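Local coordinates for protein beta-porphyranase A (Bacteroides plebeius, PDB 4AW7) that cleaves the sulfated red-algal polysaccharide porphyran at the (1->4) linkages between beta-D-galactopyranose and alpha-L-galactopyranose-6-sulfate, at residues A[190-194]-A[211-215]; A[204-208]-A[253-257]; A[220-226]-A[262-268]. All blocks are in the same frame, centred on the assembly; numbering follows the deposited sequence. Where two conformers were deposited one is given.

Contact 1: A[190-194]-A[211-215]; sequences VIGYA and RMKMF. With K (potassium ion), chain F.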
ATOM      1  N   VAL A 190      -2.635  15.821   5.261  1.00  8.81           N
ATOM      2  CA  VAL A 190      -3.837  15.235   5.818  1.00  8.58           C
ATOM      3  C   VAL A 190      -4.331  14.127   4.891  1.00  8.23           C
ATOM      4  O   VAL A 190      -4.449  14.339   3.703  1.00  9.14           O
ATOM      5  CB  VAL A 190      -4.926  16.310   6.095  1.00  9.77           C
ATOM      6  CG1 VAL A 190      -6.111  15.659   6.763  1.00 10.59           C
ATOM      7  CG2 VAL A 190      -4.364  17.442   6.951  1.00 10.72           C
ATOM      8  N   ILE A 191      -4.547  12.938   5.448  1.00  8.05           N
ATOM      9  CA  ILE A 191      -4.921  11.759   4.676  1.00  7.78           C
ATOM     10  C   ILE A 191      -6.160  11.126   5.280  1.00  7.73           C
ATOM     11  O   ILE A 191      -6.384  11.234   6.495  1.00  8.00           O
ATOM     12  CB  ILE A 191      -3.742  10.773   4.568  1.00  7.75           C
ATOM     13  CG1 ILE A 191      -3.247  10.354   5.947  1.00  9.15           C
ATOM     14  CG2 ILE A 191      -2.615  11.362   3.729  1.00  9.64           C
ATOM     15  CD1 ILE A 191      -2.265   9.163   5.967  1.00  9.51           C
ATOM     16  N   GLY A 192      -6.940  10.447   4.461  1.00  7.53           N
ATOM     17  CA  GLY A 192      -8.098   9.723   4.975  1.00  7.85           C
ATOM     18  C   GLY A 192      -8.635   8.763   3.962  1.00  7.46           C
ATOM     19  O   GLY A 192      -8.270   8.821   2.788  1.00  7.77           O
ATOM     20  N   TYR A 193      -9.524   7.860   4.358  1.00  8.14           N
ATOM     21  CA  TYR A 193     -10.179   7.759   5.676  1.00  7.74           C
ATOM     22  C   TYR A 193      -9.741   6.572   6.517  1.00  7.66           C
ATOM     23  O   TYR A 193     -10.442   6.184   7.420  1.00  8.54           O
ATOM     24  CB  TYR A 193     -11.707   7.786   5.512  1.00  8.16           C
ATOM     25  CG  TYR A 193     -12.294   6.608   4.753  1.00  8.06           C
ATOM     26  CD1 TYR A 193     -12.703   5.451   5.399  1.00  7.75           C
ATOM     27  CD2 TYR A 193     -12.477   6.665   3.375  1.00  8.97           C
ATOM     28  CE1 TYR A 193     -13.244   4.387   4.697  1.00  8.19           C
ATOM     29  CE2 TYR A 193     -13.010   5.608   2.694  1.00  9.53           C
ATOM     30  CZ  TYR A 193     -13.376   4.472   3.339  1.00  9.65           C
ATOM     31  OH  TYR A 193     -13.942   3.390   2.633  1.00 12.01           O
ATOM     32  N   ALA A 194      -8.570   6.027   6.238  1.00  7.70           N
ATOM     33  CA  ALA A 194      -8.039   4.896   6.981  1.00  7.19           C
ATOM     34  C   ALA A 194      -8.973   3.711   6.836  1.00  7.28           C
ATOM     35  O   ALA A 194      -9.343   3.050   7.818  1.00  8.79           O
ATOM     36  CB  ALA A 194      -7.786   5.243   8.478  1.00  7.89           C
ATOM     37  N   ARG A 211     -19.165   4.927   0.528  1.00  9.48           N
ATOM     38  CA  ARG A 211     -18.021   5.015   1.420  1.00  9.79           C
ATOM     39  C   ARG A 211     -16.930   5.834   0.729  1.00  9.45           C
ATOM     40  O   ARG A 211     -16.900   7.040   0.884  1.00  9.58           O
ATOM     41  CB  ARG A 211     -17.582   3.616   1.912  1.00  9.80           C
ATOM     42  CG  ARG A 211     -18.370   3.072   3.090  1.00 10.08           C
ATOM     43  CD  ARG A 211     -19.795   2.688   2.777  1.00 10.92           C
ATOM     44  NE  ARG A 211     -20.389   1.967   3.900  1.00 10.72           N
ATOM     45  CZ  ARG A 211     -21.646   1.561   3.950  1.00 12.23           C
ATOM     46  NH1 ARG A 211     -22.487   1.851   2.987  1.00 13.53           N
ATOM     47  NH2 ARG A 211     -22.048   0.829   4.961  1.00 13.11           N
ATOM     48  N   MET A 212     -16.045   5.206  -0.048  1.00  8.33           N
ATOM     49  CA  MET A 212     -14.909   5.942  -0.577  1.00  8.36           C
ATOM     50  C   MET A 212     -15.288   7.004  -1.591  1.00  8.22           C
ATOM     51  O   MET A 212     -14.683   8.068  -1.582  1.00  9.46           O
ATOM     52  CB  MET A 212     -13.839   4.983  -1.123  1.00  8.58           C
ATOM     53  CG  MET A 212     -12.633   5.651  -1.726  1.00  9.34           C
ATOM     54  SD  MET A 212     -11.637   6.694  -0.611  1.00  9.71           S
ATOM     55  CE  MET A 212     -10.528   5.466   0.157  1.00  9.39           C
ATOM     56  N   LYS A 213     -16.239   6.754  -2.478  1.00  8.92           N
ATOM     57  CA  LYS A 213     -16.647   7.825  -3.410  1.00  9.76           C
ATOM     58  C   LYS A 213     -17.167   9.019  -2.646  1.00  9.79           C
ATOM     59  O   LYS A 213     -16.803  10.169  -2.942  1.00  9.84           O
ATOM     60  CB  LYS A 213     -17.702   7.342  -4.382  1.00 10.36           C
ATOM     61  CG  LYS A 213     -17.957   8.335  -5.478  1.00 13.73           C
ATOM     62  CD  LYS A 213     -19.107   7.925  -6.425  1.00 16.02           C
ATOM     63  CE  LYS A 213     -19.486   9.019  -7.391  1.00 22.24           C
ATOM     64  NZ  LYS A 213     -20.224  10.072  -6.682  1.00 22.98           N
ATOM     65  N   MET A 214     -18.012   8.748  -1.642  1.00  9.46           N
ATOM     66  CA  MET A 214     -18.570   9.815  -0.837  1.00 10.32           C
ATOM     67  C   MET A 214     -17.471  10.586  -0.118  1.00  9.84           C
ATOM     68  O   MET A 214     -17.492  11.820  -0.082  1.00 10.45           O
ATOM     69  CB  MET A 214     -19.598   9.235   0.133  1.00 10.55           C
ATOM     70  CG  MET A 214     -20.317  10.280   1.007  1.00 12.21           C
ATOM     71  SD  MET A 214     -19.482  10.698   2.524  1.00 13.35           S
ATOM     72  CE  MET A 214     -19.915   9.249   3.525  1.00 14.99           C
ATOM     73  N   PHE A 215     -16.466   9.877   0.409  1.00  9.50           N
ATOM     74  CA  PHE A 215     -15.333  10.540   1.039  1.00  8.86           C
ATOM     75  C   PHE A 215     -14.588  11.442   0.081  1.00  9.14           C
ATOM     76  O   PHE A 215     -14.293  12.615   0.397  1.00  9.57           O
ATOM     77  CB  PHE A 215     -14.380   9.505   1.659  1.00  9.05           C
ATOM     78  CG  PHE A 215     -13.253  10.130   2.397  1.00  8.38           C
ATOM     79  CD1 PHE A 215     -13.446  10.650   3.657  1.00  9.02           C
ATOM     80  CD2 PHE A 215     -11.981  10.249   1.821  1.00  8.92           C
ATOM     81  CE1 PHE A 215     -12.430  11.308   4.321  1.00  9.35           C
ATOM     82  CE2 PHE A 215     -10.967  10.901   2.494  1.00  9.54           C
ATOM     83  CZ  PHE A 215     -11.198  11.439   3.745  1.00  8.97           C
TER
HETATM   84  K     K F1616     -13.934   0.984   4.179  0.50 23.32           K
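The phenol oxygen OH of Y193 binds the potassium ion at 2.9 Å while it lies against CB of R211. Y207 OH and Y197 O bind the same ion. Y193 holds CG between its backbone N and carbonyl carbon (chi1 64°), just after a cis peptide bond, and this turns the ring toward the metal and helix 212-219. M212, its chain bent at chi2 and chi3, brings sulfur and methyl to one corner of the tyrosine: CE sits 3.6 Å from Y193 CE2, and SD lies at the ring edge, a Met-aromatic contact. F215 takes the part nearer the backbone, CB and CD2. Y193 CB stands over the F215 face, 3.9 Å from the ring centroid, a CH-pi contact, while the two rings meet obliquely with planes at 58°. Farther along, F215 CE2 rests 3.4 Å from G192 O. Putting an alanine at F215 would probably open a gap beneath Y193 CB and beside G192, leaving the tyrosine ring less firmly held. All this joins strand 189-195 of the curled parallel sheet to helix 212-219. With no hydrogen bond between the segments, apolar packing, with F148 and W200 nearby, probably helps to steady the ring and its metal-binding oxygen.

Contact 2: A[204-208]-A[253-257]; sequences NFNYW and MVEAY. With K (potassium ion), chain F.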
ATOM      1  N   ASN A 204     -23.156  -4.279  -5.523  1.00 10.95           N
ATOM      2  CA  ASN A 204     -23.112  -3.803  -6.895  0.50 11.45           C
ATOM      3  C   ASN A 204     -22.449  -2.430  -6.976  1.00 10.43           C
ATOM      4  O   ASN A 204     -22.881  -1.564  -7.724  1.00 11.85           O
ATOM      5  CB  ASN A 204     -24.534  -3.709  -7.454  0.50 12.39           C
ATOM      6  CG  ASN A 204     -24.585  -3.937  -8.918  0.50 14.91           C
ATOM      7  OD1 ASN A 204     -23.811  -4.744  -9.447  0.50 18.82           O
ATOM      8  ND2 ASN A 204     -25.527  -3.279  -9.593  0.50 18.34           N
ATOM      9  N   PHE A 205     -21.399  -2.236  -6.173  1.00  9.49           N
ATOM     10  CA  PHE A 205     -20.631  -0.993  -6.029  1.00  9.37           C
ATOM     11  C   PHE A 205     -21.360   0.097  -5.251  1.00  9.40           C
ATOM     12  O   PHE A 205     -20.882   1.210  -5.135  1.00  9.83           O
ATOM     13  CB  PHE A 205     -20.054  -0.480  -7.356  1.00  9.75           C
ATOM     14  CG  PHE A 205     -18.910  -1.341  -7.848  1.00  9.69           C
ATOM     15  CD1 PHE A 205     -19.151  -2.467  -8.579  1.00  9.63           C
ATOM     16  CD2 PHE A 205     -17.587  -1.031  -7.536  1.00  9.95           C
ATOM     17  CE1 PHE A 205     -18.111  -3.283  -8.999  1.00  9.81           C
ATOM     18  CE2 PHE A 205     -16.543  -1.823  -7.982  1.00  9.75           C
ATOM     19  CZ  PHE A 205     -16.795  -2.935  -8.712  1.00 10.05           C
ATOM     20  N   ASN A 206     -22.468  -0.258  -4.611  1.00  9.54           N
ATOM     21  CA  ASN A 206     -23.063   0.663  -3.626  1.00  8.93           C
ATOM     22  C   ASN A 206     -22.073   1.012  -2.533  1.00  9.17           C
ATOM     23  O   ASN A 206     -22.067   2.135  -2.024  1.00  9.40           O
ATOM     24  CB  ASN A 206     -24.330   0.078  -2.999  1.00 10.07           C
ATOM     25  CG  ASN A 206     -25.025   1.068  -2.089  1.00 10.39           C
ATOM     26  OD1 ASN A 206     -25.550   2.050  -2.578  1.00 12.54           O
ATOM     27  ND2 ASN A 206     -24.979   0.842  -0.773  1.00 11.94           N
ATOM     28  N   TYR A 207     -21.230   0.067  -2.158  1.00  8.56           N
ATOM     29  CA  TYR A 207     -20.269   0.294  -1.089  1.00  8.30           C
ATOM     30  C   TYR A 207     -19.261   1.387  -1.509  1.00  8.40           C
ATOM     31  O   TYR A 207     -19.055   2.351  -0.786  1.00  8.82           O
ATOM     32  CB  TYR A 207     -19.601  -1.009  -0.651  1.00  7.58           C
ATOM     33  CG  TYR A 207     -18.762  -0.812   0.578  1.00  8.46           C
ATOM     34  CD1 TYR A 207     -17.429  -0.434   0.533  1.00  8.57           C
ATOM     35  CD2 TYR A 207     -19.335  -1.004   1.833  1.00  9.55           C
ATOM     36  CE1 TYR A 207     -16.718  -0.226   1.682  1.00  9.72           C
ATOM     37  CE2 TYR A 207     -18.601  -0.818   2.989  1.00 10.22           C
ATOM     38  CZ  TYR A 207     -17.281  -0.435   2.908  1.00 10.45           C
ATOM     39  OH  TYR A 207     -16.575  -0.210   4.074  1.00 14.01           O
ATOM     40  N   TRP A 208     -18.644   1.233  -2.668  1.00  7.81           N
ATOM     41  CA  TRP A 208     -17.825   2.278  -3.245  1.00  8.06           C
ATOM     42  C   TRP A 208     -18.593   3.614  -3.204  1.00  8.45           C
ATOM     43  O   TRP A 208     -18.092   4.614  -2.723  1.00  8.87           O
ATOM     44  CB  TRP A 208     -17.477   1.968  -4.706  1.00  8.65           C
ATOM     45  CG  TRP A 208     -16.917   3.148  -5.443  1.00  8.59           C
ATOM     46  CD1 TRP A 208     -17.578   3.911  -6.338  1.00  9.77           C
ATOM     47  CD2 TRP A 208     -15.599   3.700  -5.345  1.00  8.13           C
ATOM     48  NE1 TRP A 208     -16.779   4.911  -6.794  1.00  9.05           N
ATOM     49  CE2 TRP A 208     -15.553   4.810  -6.192  1.00  8.90           C
ATOM     50  CE3 TRP A 208     -14.450   3.355  -4.615  1.00  9.17           C
ATOM     51  CZ2 TRP A 208     -14.415   5.595  -6.330  1.00  9.66           C
ATOM     52  CZ3 TRP A 208     -13.319   4.116  -4.773  1.00  9.16           C
ATOM     53  CH2 TRP A 208     -13.318   5.246  -5.605  1.00  9.39           C
ATOM     54  N   MET A 253      -8.852   1.932  -8.269  1.00  7.67           N
ATOM     55  CA  MET A 253     -10.132   2.648  -8.301  1.00  7.73           C
ATOM     56  C   MET A 253     -10.039   4.023  -7.677  1.00  7.78           C
ATOM     57  O   MET A 253     -10.634   4.988  -8.149  1.00  8.62           O
ATOM     58  CB  MET A 253     -11.247   1.857  -7.668  1.00  7.86           C
ATOM     59  CG  MET A 253     -12.629   2.336  -8.078  1.00  9.34           C
ATOM     60  SD  MET A 253     -13.910   1.122  -7.623  1.00  9.12           S
ATOM     61  CE  MET A 253     -15.324   1.845  -8.492  1.00 10.00           C
ATOM     62  N   VAL A 254      -9.309   4.084  -6.559  1.00  7.53           N
ATOM     63  CA  VAL A 254      -9.069   5.385  -5.882  1.00  8.42           C
ATOM     64  C   VAL A 254      -8.376   6.353  -6.848  1.00  8.21           C
ATOM     65  O   VAL A 254      -8.779   7.500  -6.981  1.00  9.05           O
ATOM     66  CB  VAL A 254      -8.320   5.207  -4.559  1.00  7.81           C
ATOM     67  CG1 VAL A 254      -7.950   6.537  -3.936  1.00  8.41           C
ATOM     68  CG2 VAL A 254      -9.115   4.344  -3.601  1.00  9.11           C
ATOM     69  N   GLU A 255      -7.315   5.880  -7.500  1.00  8.34           N
ATOM     70  CA  GLU A 255      -6.591   6.730  -8.454  1.00  8.94           C
ATOM     71  C   GLU A 255      -7.488   7.160  -9.611  1.00  9.15           C
ATOM     72  O   GLU A 255      -7.485   8.329 -10.024  1.00 10.73           O
ATOM     73  CB  GLU A 255      -5.372   5.974  -9.005  1.00  9.41           C
ATOM     74  CG  GLU A 255      -4.290   5.701  -7.995  1.00 10.06           C
ATOM     75  CD  GLU A 255      -3.092   4.920  -8.560  1.00 11.31           C
ATOM     76  OE1 GLU A 255      -3.024   4.716  -9.794  1.00 11.22           O
ATOM     77  OE2 GLU A 255      -2.140   4.535  -7.809  1.00 14.59           O
ATOM     78  N   ALA A 256      -8.220   6.196 -10.173  1.00  9.65           N
ATOM     79  CA  ALA A 256      -9.049   6.459 -11.345  1.00  9.67           C
ATOM     80  C   ALA A 256     -10.123   7.491 -11.038  1.00  9.91           C
ATOM     81  O   ALA A 256     -10.350   8.404 -11.859  1.00 11.06           O
ATOM     82  CB  ALA A 256      -9.666   5.149 -11.824  1.00 10.58           C
ATOM     83  N   TYR A 257     -10.766   7.409  -9.870  1.00  9.65           N
ATOM     84  CA  TYR A 257     -11.777   8.408  -9.533  1.00 10.74           C
ATOM     85  C   TYR A 257     -11.159   9.744  -9.171  1.00 11.56           C
ATOM     86  O   TYR A 257     -11.693  10.794  -9.548  1.00 12.42           O
ATOM     87  CB  TYR A 257     -12.718   7.900  -8.459  1.00 11.10           C
ATOM     88  CG  TYR A 257     -13.899   8.805  -8.247  1.00  9.98           C
ATOM     89  CD1 TYR A 257     -14.787   9.045  -9.275  1.00 11.36           C
ATOM     90  CD2 TYR A 257     -14.107   9.438  -7.032  1.00 10.85           C
ATOM     91  CE1 TYR A 257     -15.854   9.907  -9.109  1.00 12.31           C
ATOM     92  CE2 TYR A 257     -15.178  10.295  -6.827  1.00 10.85           C
ATOM     93  CZ  TYR A 257     -16.038  10.547  -7.881  1.00 12.38           C
ATOM     94  OH  TYR A 257     -17.142  11.394  -7.718  1.00 15.89           O
TER
HETATM   95  K     K F1616     -13.934   0.984   4.179  0.50 23.32           K
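Sulfur and methyl contacts come first: M253 lies across the indole of W208, its chain fully extended beyond CG. The methyl CE sits almost squarely above the five-membered ring, 3.5 Å from the centroid and 4° off the normal, which makes a CH-pi contact. M253 SD lies 4.0 Å from the centroid of the six-membered ring of W208, a Met-aromatic contact on the same face. F205 meets the same methyl obliquely, its CD2 3.8 Å from M253 CE. M253 is thus caught between two aromatic side chains from around the start of helix 206-210, and L482 of strand 469-484 and S579 of strand 577-589 close in as well.

The helix they pack on, 245-262, is the crossover of a beta-alpha-beta unit that links the parallel neighbours 225-233 and 268-276 of what is, as in related glycosidases, probably a (beta/alpha)8 barrel; the short helix 206-210, which follows strand 189-195, packs against this crossover helix.

Aromatic contact follows one helical turn on. The W208 edge points at the face of Y257 in an offset edge-to-face pair, planes at 88°, and W208 CZ2 comes 3.6 Å from Y257 CB.

The polar groups look elsewhere. W208 NE1 is hydrogen-bonded to Y481, and Y257 OH to D217. Y207, next to W208 in the chain, does not meet 253-257; its OH binds the potassium ion at 2.9 Å, with the metal lying in the plane of the ring, at its edge.

Contact 3: A[220-226]-A[262-268]; sequences GAYMDGF and FGHVKPL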
ATOM      1  N   GLY A 220     -12.571  15.083  -0.127  1.00  9.60           N
ATOM      2  CA  GLY A 220     -11.358  14.902  -0.899  1.00 10.29           C
ATOM      3  C   GLY A 220     -10.647  16.145  -1.329  1.00 10.93           C
ATOM      4  O   GLY A 220      -9.438  16.141  -1.419  1.00 11.47           O
ATOM      5  N   ALA A 221     -11.377  17.227  -1.563  1.00 11.89           N
ATOM      6  CA  ALA A 221     -10.744  18.483  -1.925  1.00 12.59           C
ATOM      7  C   ALA A 221      -9.789  18.988  -0.842  1.00 12.47           C
ATOM      8  O   ALA A 221      -8.877  19.733  -1.141  1.00 14.59           O
ATOM      9  CB  ALA A 221     -11.803  19.559  -2.217  1.00 14.07           C
ATOM     10  N   TYR A 222     -10.036  18.619   0.408  1.00 10.88           N
ATOM     11  CA  TYR A 222      -9.321  19.066   1.584  1.00 10.49           C
ATOM     12  C   TYR A 222      -8.253  18.073   2.044  1.00 10.23           C
ATOM     13  O   TYR A 222      -7.562  18.349   3.009  1.00 10.87           O
ATOM     14  CB  TYR A 222     -10.292  19.305   2.735  1.00 11.21           C
ATOM     15  CG  TYR A 222     -11.446  20.203   2.341  1.00 12.56           C
ATOM     16  CD1 TYR A 222     -11.268  21.570   2.196  1.00 15.26           C
ATOM     17  CD2 TYR A 222     -12.688  19.666   2.064  1.00 13.63           C
ATOM     18  CE1 TYR A 222     -12.331  22.394   1.816  1.00 17.74           C
ATOM     19  CE2 TYR A 222     -13.756  20.473   1.684  1.00 15.86           C
ATOM     20  CZ  TYR A 222     -13.570  21.837   1.544  1.00 18.27           C
ATOM     21  OH  TYR A 222     -14.622  22.661   1.173  1.00 23.78           O
ATOM     22  N   MET A 223      -8.145  16.939   1.352  1.00 10.00           N
ATOM     23  CA  MET A 223      -7.137  15.926   1.668  1.00  9.29           C
ATOM     24  C   MET A 223      -5.939  16.064   0.771  1.00  9.74           C
ATOM     25  O   MET A 223      -6.049  16.355  -0.415  1.00 10.57           O
ATOM     26  CB  MET A 223      -7.709  14.519   1.427  1.00  9.74           C
ATOM     27  CG  MET A 223      -8.901  14.133   2.350  1.00  9.83           C
ATOM     28  SD  MET A 223      -8.504  14.105   4.106  1.00 10.22           S
ATOM     29  CE  MET A 223      -9.252  15.682   4.669  1.00 11.20           C
ATOM     30  N   ASP A 224      -4.758  15.787   1.324  1.00  8.78           N
ATOM     31  CA  ASP A 224      -3.556  15.620   0.515  1.00  8.78           C
ATOM     32  C   ASP A 224      -3.451  14.244  -0.124  1.00  8.58           C
ATOM     33  O   ASP A 224      -2.834  14.076  -1.183  1.00  9.92           O
ATOM     34  CB  ASP A 224      -2.345  15.919   1.363  1.00  9.62           C
ATOM     35  CG  ASP A 224      -2.351  17.341   1.860  1.00  9.99           C
ATOM     36  OD1 ASP A 224      -2.237  18.228   0.986  1.00 13.40           O
ATOM     37  OD2 ASP A 224      -2.494  17.578   3.057  1.00 10.46           O
ATOM     38  N   GLY A 225      -4.055  13.228   0.499  1.00  8.56           N
ATOM     39  CA  GLY A 225      -4.039  11.874  -0.051  1.00  9.02           C
ATOM     40  C   GLY A 225      -5.045  10.971   0.594  1.00  7.93           C
ATOM     41  O   GLY A 225      -5.734  11.382   1.513  1.00  8.11           O
ATOM     42  N   PHE A 226      -5.130   9.776   0.032  1.00  7.53           N
ATOM     43  CA  PHE A 226      -6.173   8.813   0.420  1.00  7.44           C
ATOM     44  C   PHE A 226      -5.531   7.591   1.002  1.00  6.95           C
ATOM     45  O   PHE A 226      -4.561   7.062   0.460  1.00  7.96           O
ATOM     46  CB  PHE A 226      -7.060   8.481  -0.781  1.00  7.32           C
ATOM     47  CG  PHE A 226      -7.756   9.715  -1.314  1.00  7.99           C
ATOM     48  CD1 PHE A 226      -8.681  10.383  -0.524  1.00  9.44           C
ATOM     49  CD2 PHE A 226      -7.480  10.213  -2.567  1.00  9.53           C
ATOM     50  CE1 PHE A 226      -9.290  11.545  -0.970  1.00  9.87           C
ATOM     51  CE2 PHE A 226      -8.087  11.389  -3.014  1.00 10.52           C
ATOM     52  CZ  PHE A 226      -8.991  12.045  -2.212  1.00 10.15           C
ATOM     53  N   PHE A 262     -10.449  15.439  -9.800  1.00 14.27           N
ATOM     54  CA  PHE A 262      -9.482  16.503  -9.562  1.00 14.24           C
ATOM     55  C   PHE A 262      -8.664  16.864 -10.795  1.00 15.72           C
ATOM     56  O   PHE A 262      -7.975  17.895 -10.790  1.00 17.71           O
ATOM     57  CB  PHE A 262      -8.525  16.151  -8.414  1.00 13.28           C
ATOM     58  CG  PHE A 262      -9.212  15.739  -7.161  1.00 12.60           C
ATOM     59  CD1 PHE A 262      -9.951  16.652  -6.442  1.00 13.63           C
ATOM     60  CD2 PHE A 262      -9.113  14.448  -6.673  1.00 11.77           C
ATOM     61  CE1 PHE A 262     -10.613  16.307  -5.300  1.00 13.51           C
ATOM     62  CE2 PHE A 262      -9.775  14.099  -5.509  1.00 12.92           C
ATOM     63  CZ  PHE A 262     -10.535  15.025  -4.829  1.00 12.71           C
ATOM     64  N   GLY A 263      -8.688  16.005 -11.816  1.00 15.16           N
ATOM     65  CA  GLY A 263      -7.847  16.175 -12.991  1.00 15.82           C
ATOM     66  C   GLY A 263      -6.482  15.554 -12.868  1.00 15.18           C
ATOM     67  O   GLY A 263      -5.701  15.589 -13.811  1.00 17.88           O
ATOM     68  N   HIS A 264      -6.177  14.971 -11.698  1.00 15.05           N
ATOM     69  CA  HIS A 264      -4.905  14.329 -11.400  1.00 15.45           C
ATOM     70  C   HIS A 264      -5.159  13.354 -10.237  1.00 14.38           C
ATOM     71  O   HIS A 264      -6.061  13.549  -9.452  1.00 14.54           O
ATOM     72  CB  HIS A 264      -3.823  15.363 -11.034  1.00 16.69           C
ATOM     73  CG  HIS A 264      -4.247  16.323  -9.980  1.00 19.31           C
ATOM     74  ND1 HIS A 264      -4.003  16.142  -8.635  1.00 24.26           N
ATOM     75  CD2 HIS A 264      -4.892  17.509 -10.089  1.00 21.63           C
ATOM     76  CE1 HIS A 264      -4.488  17.176  -7.958  1.00 23.43           C
ATOM     77  NE2 HIS A 264      -5.050  18.008  -8.818  1.00 26.49           N
ATOM     78  N   VAL A 265      -4.316  12.345 -10.127  1.00 14.04           N
ATOM     79  CA  VAL A 265      -4.354  11.451  -8.971  1.00 13.59           C
ATOM     80  C   VAL A 265      -3.862  12.243  -7.753  1.00 14.03           C
ATOM     81  O   VAL A 265      -3.205  13.286  -7.905  1.00 14.69           O
ATOM     82  CB  VAL A 265      -3.525  10.177  -9.201  1.00 13.52           C
ATOM     83  CG1 VAL A 265      -4.062   9.362 -10.414  1.00 15.42           C
ATOM     84  CG2 VAL A 265      -2.067  10.507  -9.349  1.00 15.44           C
ATOM     85  N   LYS A 266      -4.292  11.847  -6.563  1.00 11.04           N
ATOM     86  CA  LYS A 266      -3.642  12.266  -5.319  1.00 10.53           C
ATOM     87  C   LYS A 266      -2.917  11.064  -4.727  1.00  9.88           C
ATOM     88  O   LYS A 266      -3.323   9.910  -4.921  1.00 10.27           O
ATOM     89  CB  LYS A 266      -4.639  12.805  -4.292  1.00 11.05           C
ATOM     90  CG  LYS A 266      -5.369  14.046  -4.784  1.00 11.64           C
ATOM     91  CD  LYS A 266      -6.099  14.791  -3.664  1.00 11.36           C
ATOM     92  CE  LYS A 266      -6.781  16.076  -4.141  1.00 11.63           C
ATOM     93  NZ  LYS A 266      -7.222  16.982  -3.037  1.00 12.45           N
ATOM     94  N   PRO A 267      -1.852  11.327  -3.968  1.00  9.19           N
ATOM     95  CA  PRO A 267      -1.095  10.210  -3.421  1.00  8.75           C
ATOM     96  C   PRO A 267      -1.908   9.324  -2.481  1.00  8.29           C
ATOM     97  O   PRO A 267      -2.836   9.775  -1.817  1.00  9.80           O
ATOM     98  CB  PRO A 267       0.065  10.888  -2.700  1.00  9.41           C
ATOM     99  CG  PRO A 267       0.268  12.147  -3.481  1.00 10.66           C
ATOM    100  CD  PRO A 267      -1.151  12.585  -3.736  1.00 10.22           C
ATOM    101  N   LEU A 268      -1.500   8.076  -2.419  1.00  7.23           N
ATOM    102  CA  LEU A 268      -2.015   7.083  -1.512  1.00  7.43           C
ATOM    103  C   LEU A 268      -1.172   6.947  -0.276  1.00  6.71           C
ATOM    104  O   LEU A 268       0.022   7.213  -0.276  1.00  8.60           O
ATOM    105  CB  LEU A 268      -2.061   5.736  -2.235  1.00  8.57           C
ATOM    106  CG  LEU A 268      -2.780   5.731  -3.552  1.00  9.37           C
ATOM    107  CD1 LEU A 268      -2.530   4.358  -4.251  1.00 12.86           C
ATOM    108  CD2 LEU A 268      -4.251   6.074  -3.466  1.00 13.48           C
TER
HETATM  109  O   HOH W   1      -8.151  19.303  -4.449  1.00 20.08           O
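K266 reaches over to 220-226 and puts its ammonium between two backbone carbonyls. NZ donates to G220 O and to M223 O, both at 2.9 Å. The bond to M223 O runs nearly along the C=O axis, whereas at G220 O the donor is tilted 23° from the carbonyl plane, and M223 N comes to that oxygen from the opposite face. A water accepts a further bond from NZ. The chain is extended beyond CG, and CE passes 3.7 Å above the centre of the F262 ring.

Beside this, F226 N donates to P267 O at 2.9 Å, and F226 pairs with L268 in a parallel bridge where strands 225-233 and 268-276 of the barrel sheet begin side by side. P267 O also lies 3.0 Å from G225 CA, and a CB on G225 would probably run into that oxygen.

The next layer is aromatic. F262 sets its CZ 3.7 Å from G220 C and meets the edge of the F226 ring, whose CE2 in turn lies against K266 CB. Farther out, D224 leaves its backbone away from 262-268; its OD2 is hydrogen-bonded to H179 and V190 N, which probably help to hold the turn that presents the M223 carbonyl.

In the fold
The three contacts run from the potassium site across the barrel wall. Contacts 1 and 2, centres 11 Å apart, share the ion through Y193 and Y207, and K213 N probably hydrogen-bonds to W208 O at 2.8 Å. Contacts 1 and 3, 10 Å apart, meet on neighbouring parallel strands, 189-195 and 225-233, where V190 O and D224 N probably form a 2.8 Å bond. Contact 2 uses the middle of helix 245-262 and contact 3 its C-terminal end and the loop beyond; V254 CG1 packs 3.8 Å from F226 CB. Contact 1 lies nearest catalysis, the Y193 side chain being about 7 Å from that of E146, the inferred proton donor, and about 10 Å from a bound galactose.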